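Local coordinates for annexin A8 (Homo sapiens, PDB 1W3W), which binds calcium and, in a calcium-dependent way, acidic phospholipids, and acts as an anticoagulant by indirectly inhibiting the thromboplastin-specific complex of blood coagulation, at residues 259-264 / 294-299; 97-101 / 277-282; 228-233 / 244-248; 302-308 / 320-326; 154-158 / 198-202. One frame throughout, in Å; residues are numbered along the deposited sequence.

In the fold
Contacts 1, 3 and 4 each join helices of one annexin repeat, whereas contacts 2 and 5 bridge repeats: 2 to 4 and 2 to 3. Contact 2, nearest the chain centre (about 6 Å), alone has a salt bridge between its own segments; contact 5 is the farthest out, about 21 Å, with an exposed tyrosine and arginine. Contacts 3 and 4 hold equivalent helix pairs of repeats 3 and 4, the first held by apolar packing, the second adding a gripped carboxylate and waters. Contact 1 rests on stacked rings and touches contact 4 through F295 and M306. M244 of contact 3 packs on F201 and I202 of contact 5, and I280 joins contact 2 to contact 4.

Contact 1: 259-264 / 294-299; sequences AERLYY and HFKKMY
Y263 and Y299 lay their rings face to face, centroids 3.8 Å apart and planes only 7° from parallel, between two helices of the fourth annexin repeat that cross at -67°. The stack depends on different first torsions: Y263 holds CG anti to its own N, while Y299 swings CG beside N, anti to its carbonyl carbon (chi1 -58°). The Y299 ring is sandwiched, with M298 CB over its other face. F295 packs beside the stack, one face against Y299 CD1 and its edge turned to the backbone of the first helix, with CE1 3.8 Å from Y263 CB and CZ at the edge of the Y263 ring. L303 and M306 of helix 303-310 continue this packing. At A259, whose CA is 5.2 Å from F295 CA, the backbones come nearest, and CB meets M298 SD at 4.0 Å. E260 runs extended across the end of Y299, but its OE2 forms a salt bridge with K249. The phenolic oxygen Y299 OH lies 3.6 Å from E260 CG.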
# COMPACT_ATOMS: atom_id res chain seq x y z
N ALA A 259 -2.19 5.88 7.83
CA ALA A 259 -3.26 6.06 8.82
C ALA A 259 -4.51 6.60 8.14
O ALA A 259 -5.61 6.15 8.41
CB ALA A 259 -2.84 7.00 9.94
N GLU A 260 -4.32 7.58 7.25
CA GLU A 260 -5.43 8.26 6.58
C GLU A 260 -6.11 7.35 5.57
O GLU A 260 -7.33 7.39 5.39
CB GLU A 260 -4.91 9.53 5.89
CG GLU A 260 -5.98 10.37 5.22
CD GLU A 260 -5.39 11.58 4.51
OE1 GLU A 260 -4.91 12.50 5.18
OE2 GLU A 260 -5.39 11.58 3.28
N ARG A 261 -5.32 6.51 4.93
CA ARG A 261 -5.84 5.52 4.01
C ARG A 261 -6.76 4.54 4.74
O ARG A 261 -7.83 4.20 4.25
CB ARG A 261 -4.67 4.79 3.38
CG ARG A 261 -5.01 4.12 2.15
CD ARG A 261 -5.31 5.05 0.98
NE ARG A 261 -5.45 4.18 -0.15
CZ ARG A 261 -6.40 4.23 -1.06
NH1 ARG A 261 -7.32 5.20 -1.05
NH2 ARG A 261 -6.40 3.33 -2.01
N LEU A 262 -6.33 4.10 5.91
CA LEU A 262 -7.10 3.17 6.71
C LEU A 262 -8.39 3.82 7.21
O LEU A 262 -9.45 3.21 7.15
CB LEU A 262 -6.26 2.65 7.87
CG LEU A 262 -5.11 1.72 7.48
CD1 LEU A 262 -4.25 1.44 8.69
CD2 LEU A 262 -5.67 0.43 6.91
N TYR A 263 -8.29 5.06 7.68
CA TYR A 263 -9.45 5.84 8.13
C TYR A 263 -10.52 5.96 7.05
O TYR A 263 -11.71 5.74 7.32
CB TYR A 263 -9.01 7.24 8.57
CG TYR A 263 -10.14 8.14 9.05
CD1 TYR A 263 -10.72 7.95 10.31
CD2 TYR A 263 -10.62 9.17 8.25
CE1 TYR A 263 -11.75 8.78 10.75
CE2 TYR A 263 -11.65 10.01 8.68
CZ TYR A 263 -12.21 9.80 9.94
OH TYR A 263 -13.22 10.61 10.37
N TYR A 264 -10.12 6.30 5.83
CA TYR A 264 -11.09 6.50 4.77
C TYR A 264 -11.60 5.19 4.17
O TYR A 264 -12.67 5.17 3.59
CB TYR A 264 -10.58 7.47 3.71
CG TYR A 264 -10.67 8.92 4.17
CD1 TYR A 264 -9.53 9.66 4.46
CD2 TYR A 264 -11.92 9.53 4.35
CE1 TYR A 264 -9.61 10.98 4.90
CE2 TYR A 264 -12.01 10.86 4.80
CZ TYR A 264 -10.85 11.57 5.07
OH TYR A 264 -10.92 12.88 5.51
N HIS A 294 -0.19 7.38 14.96
CA HIS A 294 -0.64 8.48 14.12
C HIS A 294 -2.15 8.51 13.98
O HIS A 294 -2.75 9.58 14.00
CB HIS A 294 0.03 8.43 12.73
CG HIS A 294 1.38 9.08 12.70
ND1 HIS A 294 2.54 8.39 12.97
CD2 HIS A 294 1.74 10.36 12.46
CE1 HIS A 294 3.57 9.22 12.88
NE2 HIS A 294 3.11 10.42 12.57
N PHE A 295 -2.77 7.33 13.87
CA PHE A 295 -4.23 7.24 13.78
C PHE A 295 -4.90 7.87 15.00
O PHE A 295 -5.86 8.63 14.87
CB PHE A 295 -4.65 5.77 13.69
CG PHE A 295 -6.02 5.57 13.17
CD1 PHE A 295 -6.24 5.31 11.83
CD2 PHE A 295 -7.12 5.64 14.03
CE1 PHE A 295 -7.51 5.12 11.35
CE2 PHE A 295 -8.38 5.46 13.55
CZ PHE A 295 -8.58 5.19 12.20
N LYS A 296 -4.39 7.52 16.18
CA LYS A 296 -4.87 8.05 17.46
C LYS A 296 -4.73 9.56 17.54
O LYS A 296 -5.65 10.25 17.96
CB LYS A 296 -4.07 7.45 18.62
CG LYS A 296 -4.81 6.45 19.44
CD LYS A 296 -4.00 6.05 20.67
CE LYS A 296 -4.72 6.44 21.94
NZ LYS A 296 -4.20 5.67 23.08
N LYS A 297 -3.56 10.05 17.15
CA LYS A 297 -3.26 11.48 17.21
C LYS A 297 -4.17 12.27 16.28
O LYS A 297 -4.67 13.33 16.66
CB LYS A 297 -1.81 11.78 16.85
CG LYS A 297 -0.78 11.37 17.90
CD LYS A 297 0.37 12.41 18.00
CE LYS A 297 1.33 12.16 19.17
NZ LYS A 297 1.16 10.82 19.82
N MET A 298 -4.40 11.75 15.08
CA MET A 298 -5.12 12.48 14.04
C MET A 298 -6.63 12.44 14.26
O MET A 298 -7.31 13.43 14.00
CB MET A 298 -4.79 11.93 12.65
CG MET A 298 -3.30 12.02 12.26
SD MET A 298 -2.87 10.87 10.90
CE MET A 298 -3.83 11.68 9.63
N TYR A 299 -7.15 11.33 14.75
CA TYR A 299 -8.60 11.09 14.78
C TYR A 299 -9.22 10.99 16.18
O TYR A 299 -10.44 10.89 16.29
CB TYR A 299 -8.92 9.84 13.96
CG TYR A 299 -8.45 9.95 12.53
CD1 TYR A 299 -7.54 9.04 11.99
CD2 TYR A 299 -8.90 11.00 11.72
CE1 TYR A 299 -7.09 9.18 10.68
CE2 TYR A 299 -8.47 11.13 10.42
CZ TYR A 299 -7.56 10.22 9.91
OH TYR A 299 -7.14 10.37 8.61
O HOH W 1 -7.32 12.59 7.63

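Contact 2: 97-101 / 277-282; sequences YEAKE and IRNIVS
E101 and R278 join two nearly antiparallel helices, 169° between their directions, one from the second annexin repeat and one from the fourth. R278 NH1 donates to E101 OE2 at 3.1 Å with an N-H...O angle of 162°; the oxygen lies in the guanidinium plane and is met almost along its C-O bond. Beneath this salt bridge the aliphatic parts also touch, R278 CD resting 3.7 Å from E101 CG. R278 starts out extended and bends at chi3 (53°), which swings the guanidinium so that NH1 meets E101 OE2. Y97 fills the adjoining layer: its OH comes within 3.2 Å of R278 CA, its CE2 touches V281 CG1 at 4.0 Å, and E101 CG covers one face near the rim. Farther out, S282 OG gives a 2.7 Å bond to R278 O, which S282 N approaches from the opposite face of the carbonyl plane. E118 takes R278 NE in a second salt bridge; E98 accepts from Y95 N through OE2 and pairs with R123 through OE1. Replacing R278 by an alanine is likely to leave E101 without its mate, and E118 with R261 but no R278, and to open a gap beside Y97. Set between two carboxylates, the guanidinium is likely to be held against rotation, and the two acids probably offset the closeness of R261, so repeats 2 and 4 are tied by ionic bonds as well as packing.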
# COMPACT_ATOMS: atom_id res chain seq x y z
N TYR A 97 3.19 -9.80 -3.08
CA TYR A 97 1.86 -9.39 -2.66
C TYR A 97 1.37 -8.17 -3.43
O TYR A 97 0.27 -8.17 -3.97
CB TYR A 97 1.84 -9.07 -1.16
CG TYR A 97 0.49 -8.63 -0.67
CD1 TYR A 97 -0.67 -9.35 -0.99
CD2 TYR A 97 0.35 -7.49 0.12
CE1 TYR A 97 -1.91 -8.94 -0.54
CE2 TYR A 97 -0.89 -7.10 0.59
CZ TYR A 97 -2.01 -7.82 0.25
OH TYR A 97 -3.25 -7.41 0.70
N GLU A 98 2.20 -7.12 -3.46
CA GLU A 98 1.86 -5.89 -4.19
C GLU A 98 1.68 -6.14 -5.69
O GLU A 98 0.78 -5.57 -6.31
CB GLU A 98 2.92 -4.80 -3.95
CG GLU A 98 2.84 -4.18 -2.56
CD GLU A 98 3.74 -4.86 -1.54
OE1 GLU A 98 4.05 -4.22 -0.54
OE2 GLU A 98 4.13 -6.03 -1.73
N ALA A 99 2.52 -7.00 -6.26
CA ALA A 99 2.37 -7.40 -7.66
C ALA A 99 1.01 -8.05 -7.92
O ALA A 99 0.38 -7.77 -8.95
CB ALA A 99 3.47 -8.34 -8.06
N LYS A 100 0.55 -8.89 -7.01
CA LYS A 100 -0.76 -9.50 -7.12
C LYS A 100 -1.87 -8.45 -7.03
O LYS A 100 -2.80 -8.47 -7.84
CB LYS A 100 -0.97 -10.57 -6.04
CG LYS A 100 -2.36 -11.26 -6.08
CD LYS A 100 -3.05 -11.19 -4.72
CE LYS A 100 -4.23 -12.18 -4.61
NZ LYS A 100 -5.25 -11.95 -5.68
N GLU A 101 -1.77 -7.54 -6.07
CA GLU A 101 -2.74 -6.46 -5.94
C GLU A 101 -2.81 -5.59 -7.21
O GLU A 101 -3.90 -5.20 -7.63
CB GLU A 101 -2.43 -5.60 -4.72
CG GLU A 101 -2.69 -6.31 -3.41
CD GLU A 101 -4.16 -6.54 -3.15
OE1 GLU A 101 -4.54 -7.70 -2.93
OE2 GLU A 101 -4.94 -5.57 -3.16
N ILE A 277 -7.43 -4.46 4.20
CA ILE A 277 -6.60 -5.66 4.20
C ILE A 277 -5.19 -5.34 3.72
O ILE A 277 -4.21 -5.66 4.38
CB ILE A 277 -7.25 -6.76 3.34
CG1 ILE A 277 -8.48 -7.34 4.09
CG2 ILE A 277 -6.23 -7.83 2.97
CD1 ILE A 277 -9.41 -8.18 3.23
N ARG A 278 -5.09 -4.71 2.55
CA ARG A 278 -3.81 -4.49 1.90
C ARG A 278 -2.86 -3.64 2.74
O ARG A 278 -1.67 -3.94 2.86
CB ARG A 278 -4.02 -3.83 0.53
CG ARG A 278 -2.75 -3.66 -0.29
CD ARG A 278 -2.99 -3.08 -1.68
NE ARG A 278 -3.77 -1.85 -1.59
CZ ARG A 278 -5.06 -1.72 -1.87
NH1 ARG A 278 -5.79 -2.73 -2.29
NH2 ARG A 278 -5.65 -0.55 -1.70
N ASN A 279 -3.39 -2.58 3.34
CA ASN A 279 -2.56 -1.69 4.12
C ASN A 279 -2.14 -2.28 5.45
O ASN A 279 -0.99 -2.10 5.86
CB ASN A 279 -3.24 -0.34 4.25
CG ASN A 279 -3.19 0.42 2.96
OD1 ASN A 279 -4.14 0.45 2.18
ND2 ASN A 279 -2.04 0.99 2.68
N ILE A 280 -3.03 -3.01 6.12
CA ILE A 280 -2.67 -3.66 7.37
C ILE A 280 -1.65 -4.77 7.11
O ILE A 280 -0.65 -4.87 7.80
CB ILE A 280 -3.92 -4.19 8.13
CG1 ILE A 280 -4.63 -2.99 8.77
CG2 ILE A 280 -3.53 -5.22 9.19
CD1 ILE A 280 -5.84 -3.34 9.57
N VAL A 281 -1.91 -5.59 6.09
CA VAL A 281 -1.04 -6.70 5.80
C VAL A 281 0.35 -6.24 5.34
O VAL A 281 1.34 -6.73 5.86
CB VAL A 281 -1.66 -7.65 4.76
CG1 VAL A 281 -0.63 -8.65 4.25
CG2 VAL A 281 -2.86 -8.38 5.38
N SER A 282 0.39 -5.31 4.39
CA SER A 282 1.67 -4.89 3.77
C SER A 282 2.52 -4.03 4.71
O SER A 282 3.74 -4.01 4.59
CB SER A 282 1.44 -4.22 2.40
OG SER A 282 0.84 -2.94 2.50

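Contact 3: 228-233 / 244-248; sequences IEDSIK and MLTVV
I232 is at the tight centre of this contact, reaching from helix 228-235 to pack against M244, L245 and V248 of helix 238-252. Its two branches divide the work. CG2, set anti to the backbone N by a chi1 of -68°, touches M244 CB at 3.8 Å and L245 CG at 3.9 Å. The other branch extends CD1 tip to tip with V248 CG2, also 3.8 Å away. I228 adds its CG2 against V248 CG1, and F217 of helix 210-224 backs both residues. M244 turns its extended chain away from this pair toward F201, I202 and L205 of helix 198-207, and F201 also meets I232, making the inner side continuous with the core of the repeat. The outer side is looser. There L245 slides past I232 and puts CD2 4.0 Å from E229 CB, while exposed K233 lends only its aliphatic CG, 4.2 Å from L245 CD1. E229 lies across V248 with its carboxylate oxygen OE2 merely in van der Waals range of CG1. The two helices run antiparallel at 171° and are joined by a short turn, a helical hairpin within the five-helix bundle of an annexin repeat, here the third.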
# COMPACT_ATOMS: atom_id res chain seq x y z
N ILE A 228 0.88 23.80 -1.26
CA ILE A 228 0.90 22.97 -2.47
C ILE A 228 -0.35 22.09 -2.59
O ILE A 228 -0.86 21.89 -3.67
CB ILE A 228 2.23 22.15 -2.57
CG1 ILE A 228 2.43 21.59 -3.97
CG2 ILE A 228 2.27 21.02 -1.58
CD1 ILE A 228 2.72 22.63 -4.99
N GLU A 229 -0.85 21.59 -1.45
CA GLU A 229 -2.07 20.80 -1.45
C GLU A 229 -3.31 21.57 -1.98
O GLU A 229 -4.05 21.07 -2.83
CB GLU A 229 -2.34 20.13 -0.08
CG GLU A 229 -1.87 20.86 1.17
CD GLU A 229 -0.42 20.57 1.57
OE1 GLU A 229 0.43 21.46 1.33
OE2 GLU A 229 -0.12 19.48 2.13
N ASP A 230 -3.50 22.79 -1.49
CA ASP A 230 -4.61 23.64 -1.93
C ASP A 230 -4.47 24.02 -3.41
O ASP A 230 -5.47 24.11 -4.10
CB ASP A 230 -4.74 24.89 -1.06
CG ASP A 230 -5.35 24.59 0.29
OD1 ASP A 230 -5.30 25.46 1.18
OD2 ASP A 230 -5.89 23.50 0.56
N SER A 231 -3.25 24.19 -3.89
CA SER A 231 -3.02 24.47 -5.30
C SER A 231 -3.41 23.28 -6.14
O SER A 231 -4.14 23.44 -7.10
CB SER A 231 -1.57 24.85 -5.56
OG SER A 231 -1.28 26.09 -4.95
N ILE A 232 -2.96 22.10 -5.77
CA ILE A 232 -3.37 20.87 -6.45
C ILE A 232 -4.90 20.69 -6.43
O ILE A 232 -5.49 20.32 -7.44
CB ILE A 232 -2.65 19.63 -5.83
CG1 ILE A 232 -1.15 19.69 -6.15
CG2 ILE A 232 -3.25 18.33 -6.37
CD1 ILE A 232 -0.31 18.83 -5.28
N LYS A 233 -5.53 20.95 -5.29
CA LYS A 233 -6.98 20.78 -5.16
C LYS A 233 -7.76 21.74 -6.05
O LYS A 233 -8.84 21.40 -6.54
CB LYS A 233 -7.45 20.99 -3.71
CG LYS A 233 -7.17 19.82 -2.77
CD LYS A 233 -7.69 20.11 -1.37
CE LYS A 233 -7.18 19.10 -0.37
NZ LYS A 233 -7.78 19.30 1.00
N MET A 244 -1.42 13.12 -7.33
CA MET A 244 -0.56 14.22 -6.87
C MET A 244 -0.59 14.43 -5.37
O MET A 244 0.46 14.52 -4.74
CB MET A 244 -0.92 15.54 -7.58
CG MET A 244 -0.40 15.58 -8.99
SD MET A 244 -0.73 17.10 -9.88
CE MET A 244 0.04 16.64 -11.35
N LEU A 245 -1.78 14.49 -4.79
CA LEU A 245 -1.92 14.61 -3.34
C LEU A 245 -1.28 13.44 -2.60
O LEU A 245 -0.76 13.61 -1.51
CB LEU A 245 -3.40 14.74 -2.94
CG LEU A 245 -4.10 16.06 -3.28
CD1 LEU A 245 -5.61 15.93 -3.09
CD2 LEU A 245 -3.55 17.21 -2.45
N THR A 246 -1.32 12.24 -3.19
CA THR A 246 -0.74 11.06 -2.57
C THR A 246 0.78 11.20 -2.53
O THR A 246 1.40 10.94 -1.51
CB THR A 246 -1.13 9.79 -3.33
OG1 THR A 246 -2.54 9.60 -3.21
CG2 THR A 246 -0.54 8.58 -2.69
N VAL A 247 1.37 11.65 -3.63
CA VAL A 247 2.81 11.91 -3.66
C VAL A 247 3.18 12.92 -2.58
O VAL A 247 4.13 12.71 -1.83
CB VAL A 247 3.30 12.36 -5.05
CG1 VAL A 247 4.78 12.77 -5.01
CG2 VAL A 247 3.11 11.26 -6.03
N VAL A 248 2.42 14.00 -2.48
CA VAL A 248 2.69 15.03 -1.48
C VAL A 248 2.60 14.47 -0.05
O VAL A 248 3.52 14.67 0.76
CB VAL A 248 1.74 16.26 -1.66
CG1 VAL A 248 1.83 17.19 -0.49
CG2 VAL A 248 2.07 17.01 -2.94

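Contact 4: 302-308 / 320-326; sequences TLSSMIM and LSLVGSD
D326 OD1 is gripped by two donors of S304: the backbone N at 2.8 Å (157° at the hydrogen) and the hydroxyl OG at 2.7 Å, on the anti lone pair. A chi1 of -65° sets S304 OG beside its own N, and both donors point at one oxygen. Water extends the grip: one molecule links L303 N to D326 OD2, another T302 OG1 to D326 O, and a third lies within bonding distance of S304 OG, L320 O and G324 O. T302 caps helix 303-310, its OG1 accepting from S305 N at 3.2 Å. Farther along the helices lies an apolar layer of the fourth annexin repeat, where L320 CD2 meets S304 CB at 3.8 Å and I307 CD1 slides past V323 CG2 at 3.9 Å; M266, a calcium ligand, packs on I307. G324, with positive phi, turns the chain back toward the start of helix 303-310. There S304 and the waters hold D326, whose negative charge probably suits the helix dipole.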
# COMPACT_ATOMS: atom_id res chain seq x y z
N THR A 302 -8.70 4.97 18.47
CA THR A 302 -7.77 3.94 17.99
C THR A 302 -8.22 3.28 16.68
O THR A 302 -9.40 3.24 16.36
CB THR A 302 -7.57 2.86 19.04
OG1 THR A 302 -8.80 2.15 19.24
CG2 THR A 302 -7.22 3.46 20.43
N LEU A 303 -7.24 2.77 15.94
CA LEU A 303 -7.49 1.98 14.74
C LEU A 303 -8.43 0.80 15.04
O LEU A 303 -9.38 0.55 14.31
CB LEU A 303 -6.14 1.46 14.21
CG LEU A 303 -6.19 0.57 12.97
CD1 LEU A 303 -6.88 1.27 11.84
CD2 LEU A 303 -4.77 0.17 12.59
N SER A 304 -8.15 0.10 16.13
CA SER A 304 -8.94 -1.07 16.54
C SER A 304 -10.42 -0.75 16.80
O SER A 304 -11.28 -1.55 16.46
CB SER A 304 -8.33 -1.70 17.79
OG SER A 304 -7.05 -2.20 17.47
N SER A 305 -10.71 0.43 17.34
CA SER A 305 -12.09 0.80 17.63
C SER A 305 -12.90 0.94 16.34
O SER A 305 -14.08 0.55 16.29
CB SER A 305 -12.19 2.08 18.49
OG SER A 305 -12.04 3.28 17.70
N MET A 306 -12.26 1.46 15.29
CA MET A 306 -12.94 1.56 14.01
C MET A 306 -13.08 0.21 13.34
O MET A 306 -14.12 -0.08 12.74
CB MET A 306 -12.23 2.57 13.10
CG MET A 306 -12.79 3.96 13.30
SD MET A 306 -12.17 5.13 12.15
CE MET A 306 -13.37 4.98 10.87
N ILE A 307 -12.07 -0.63 13.45
CA ILE A 307 -12.16 -2.00 12.95
C ILE A 307 -13.32 -2.75 13.65
O ILE A 307 -14.08 -3.45 12.99
CB ILE A 307 -10.82 -2.74 13.12
CG1 ILE A 307 -9.77 -2.19 12.14
CG2 ILE A 307 -11.02 -4.22 12.89
CD1 ILE A 307 -8.36 -2.64 12.42
N MET A 308 -13.44 -2.61 14.96
CA MET A 308 -14.53 -3.26 15.72
C MET A 308 -15.93 -2.80 15.28
O MET A 308 -16.87 -3.59 15.21
CB MET A 308 -14.36 -3.01 17.21
CG MET A 308 -13.17 -3.74 17.77
SD MET A 308 -12.99 -3.67 19.55
CE MET A 308 -14.30 -4.68 20.01
N LEU A 320 -7.83 -7.87 14.25
CA LEU A 320 -7.45 -7.40 15.58
C LEU A 320 -6.23 -8.14 16.11
O LEU A 320 -5.42 -7.55 16.78
CB LEU A 320 -8.64 -7.51 16.56
CG LEU A 320 -9.84 -6.58 16.28
CD1 LEU A 320 -11.01 -6.89 17.24
CD2 LEU A 320 -9.43 -5.12 16.41
N SER A 321 -6.10 -9.43 15.78
CA SER A 321 -4.94 -10.22 16.19
C SER A 321 -3.67 -9.66 15.54
O SER A 321 -2.63 -9.54 16.20
CB SER A 321 -5.15 -11.69 15.83
OG SER A 321 -4.09 -12.50 16.30
N LEU A 322 -3.77 -9.26 14.27
CA LEU A 322 -2.66 -8.66 13.53
C LEU A 322 -2.27 -7.30 14.07
O LEU A 322 -1.09 -7.01 14.24
CB LEU A 322 -3.05 -8.47 12.06
CG LEU A 322 -2.79 -9.62 11.11
CD1 LEU A 322 -3.43 -9.27 9.77
CD2 LEU A 322 -1.29 -9.88 10.96
N VAL A 323 -3.26 -6.47 14.34
CA VAL A 323 -3.04 -5.12 14.84
C VAL A 323 -2.40 -5.16 16.23
O VAL A 323 -1.55 -4.33 16.55
CB VAL A 323 -4.36 -4.31 14.86
CG1 VAL A 323 -4.17 -2.96 15.54
CG2 VAL A 323 -4.87 -4.09 13.43
N GLY A 324 -2.81 -6.12 17.05
CA GLY A 324 -2.29 -6.28 18.40
C GLY A 324 -2.85 -5.26 19.38
O GLY A 324 -3.81 -4.54 19.08
N SER A 325 -2.25 -5.20 20.56
CA SER A 325 -2.73 -4.30 21.60
C SER A 325 -2.80 -2.85 21.10
O SER A 325 -1.87 -2.34 20.49
CB SER A 325 -1.85 -4.39 22.86
OG SER A 325 -2.46 -3.66 23.92
N ASP A 326 -3.93 -2.20 21.36
CA ASP A 326 -4.19 -0.87 20.84
C ASP A 326 -4.93 -0.02 21.88
O ASP A 326 -6.09 0.35 21.67
CB ASP A 326 -5.02 -1.04 19.56
CG ASP A 326 -5.00 0.17 18.67
OD1 ASP A 326 -5.77 0.16 17.69
OD2 ASP A 326 -4.27 1.17 18.84
O HOH W 2 -8.63 0.18 21.15
O HOH W 3 -4.64 3.18 17.07
O HOH W 4 -6.44 -4.83 18.17

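Contact 5: 154-158 / 198-202; sequences YLERI and EMKFI
Y154 presents one ring face to the aliphatic stem of an acidic residue: E198 CB sits 3.8 Å from the ring centroid, only 9° off the normal, a CH-pi contact. In E198 a chi1 of -41° sets CG over the CD2-CE2 side of the ring, 3.6 Å from Y154 CE2, and the bend at chi2 leaves the carboxylate plane steeply inclined to the ring. M199 comes to the ring edge, where SD is 5.2 Å from the centroid in a Met-aromatic contact; the same sulfur lies 3.9 Å from R157 NE. On this outer side a water links Y154 OH and M199 N by long bonds. Deeper down, I202 spreads two branches over the other helix. CD1 lies against Y154, 3.9 Å from its CB, and CG2, placed anti to the backbone N, presses on I158 with 3.7 Å to CA. Were I202 replaced by an alanine, the loss of both branches is likely to open a gap between Y154 and I158. The helices run nearly parallel, crossing at -22°, one from the second annexin repeat and one from the third, at a junction of repeats that the C161-C206 disulfide also spans.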
# COMPACT_ATOMS: atom_id res chain seq x y z
N TYR A 154 -2.94 12.15 -18.31
CA TYR A 154 -1.90 12.60 -17.39
C TYR A 154 -1.70 11.59 -16.25
O TYR A 154 -0.61 11.49 -15.72
CB TYR A 154 -2.21 14.00 -16.87
CG TYR A 154 -2.02 15.07 -17.93
CD1 TYR A 154 -0.82 15.17 -18.62
CD2 TYR A 154 -3.05 15.94 -18.27
CE1 TYR A 154 -0.63 16.13 -19.61
CE2 TYR A 154 -2.88 16.91 -19.27
CZ TYR A 154 -1.66 16.99 -19.93
OH TYR A 154 -1.44 17.94 -20.92
N LEU A 155 -2.75 10.85 -15.90
CA LEU A 155 -2.64 9.81 -14.89
C LEU A 155 -1.61 8.79 -15.33
O LEU A 155 -0.73 8.44 -14.57
CB LEU A 155 -3.98 9.10 -14.66
CG LEU A 155 -3.88 7.96 -13.64
CD1 LEU A 155 -3.66 8.51 -12.25
CD2 LEU A 155 -5.12 7.10 -13.69
N GLU A 156 -1.72 8.35 -16.59
CA GLU A 156 -0.76 7.43 -17.19
C GLU A 156 0.67 7.94 -17.11
O GLU A 156 1.59 7.17 -16.83
CB GLU A 156 -1.11 7.19 -18.66
CG GLU A 156 -0.34 6.06 -19.31
CD GLU A 156 1.00 6.47 -19.88
OE1 GLU A 156 1.21 7.65 -20.21
OE2 GLU A 156 1.87 5.59 -19.99
N ARG A 157 0.85 9.23 -17.39
CA ARG A 157 2.16 9.85 -17.37
C ARG A 157 2.78 9.85 -15.97
O ARG A 157 3.95 9.51 -15.83
CB ARG A 157 2.07 11.29 -17.90
CG ARG A 157 1.64 11.37 -19.38
CD ARG A 157 2.78 11.19 -20.38
NE ARG A 157 2.89 12.34 -21.29
CZ ARG A 157 3.44 12.32 -22.50
NH1 ARG A 157 3.97 11.21 -23.01
NH2 ARG A 157 3.47 13.44 -23.22
N ILE A 158 2.03 10.24 -14.94
CA ILE A 158 2.59 10.24 -13.58
C ILE A 158 2.89 8.82 -13.07
O ILE A 158 3.90 8.60 -12.42
CB ILE A 158 1.73 11.04 -12.57
CG1 ILE A 158 2.53 11.29 -11.29
CG2 ILE A 158 0.42 10.35 -12.26
CD1 ILE A 158 1.83 12.22 -10.33
N GLU A 198 -0.02 20.53 -16.49
CA GLU A 198 0.02 19.35 -15.63
C GLU A 198 1.39 18.69 -15.68
O GLU A 198 1.88 18.20 -14.67
CB GLU A 198 -1.08 18.33 -16.00
CG GLU A 198 -2.46 18.89 -16.35
CD GLU A 198 -3.29 19.26 -15.14
OE1 GLU A 198 -2.72 19.82 -14.17
OE2 GLU A 198 -4.52 19.01 -15.16
N MET A 199 2.02 18.68 -16.86
CA MET A 199 3.31 18.01 -17.05
C MET A 199 4.43 18.59 -16.19
O MET A 199 5.36 17.88 -15.83
CB MET A 199 3.75 18.03 -18.52
CG MET A 199 3.14 16.92 -19.37
SD MET A 199 3.31 15.24 -18.67
CE MET A 199 5.09 15.10 -18.54
N LYS A 200 4.34 19.88 -15.88
CA LYS A 200 5.32 20.53 -15.03
C LYS A 200 5.20 20.04 -13.58
O LYS A 200 6.20 19.73 -12.94
CB LYS A 200 5.20 22.05 -15.10
CG LYS A 200 6.51 22.77 -14.81
CD LYS A 200 7.56 22.56 -15.92
CE LYS A 200 8.67 21.57 -15.53
NZ LYS A 200 10.05 22.16 -15.68
N PHE A 201 3.96 19.99 -13.08
CA PHE A 201 3.69 19.37 -11.80
C PHE A 201 4.18 17.93 -11.76
O PHE A 201 4.85 17.53 -10.80
CB PHE A 201 2.19 19.38 -11.49
CG PHE A 201 1.72 20.62 -10.81
CD1 PHE A 201 1.57 20.66 -9.43
CD2 PHE A 201 1.41 21.75 -11.55
CE1 PHE A 201 1.13 21.82 -8.80
CE2 PHE A 201 0.96 22.91 -10.92
CZ PHE A 201 0.82 22.95 -9.55
N ILE A 202 3.87 17.16 -12.80
CA ILE A 202 4.15 15.72 -12.80
C ILE A 202 5.64 15.45 -12.74
O ILE A 202 6.11 14.63 -11.95
CB ILE A 202 3.50 15.03 -14.03
CG1 ILE A 202 1.98 15.00 -13.86
CG2 ILE A 202 4.04 13.61 -14.20
CD1 ILE A 202 1.23 14.59 -15.13
O HOH W 5 1.03 19.78 -19.80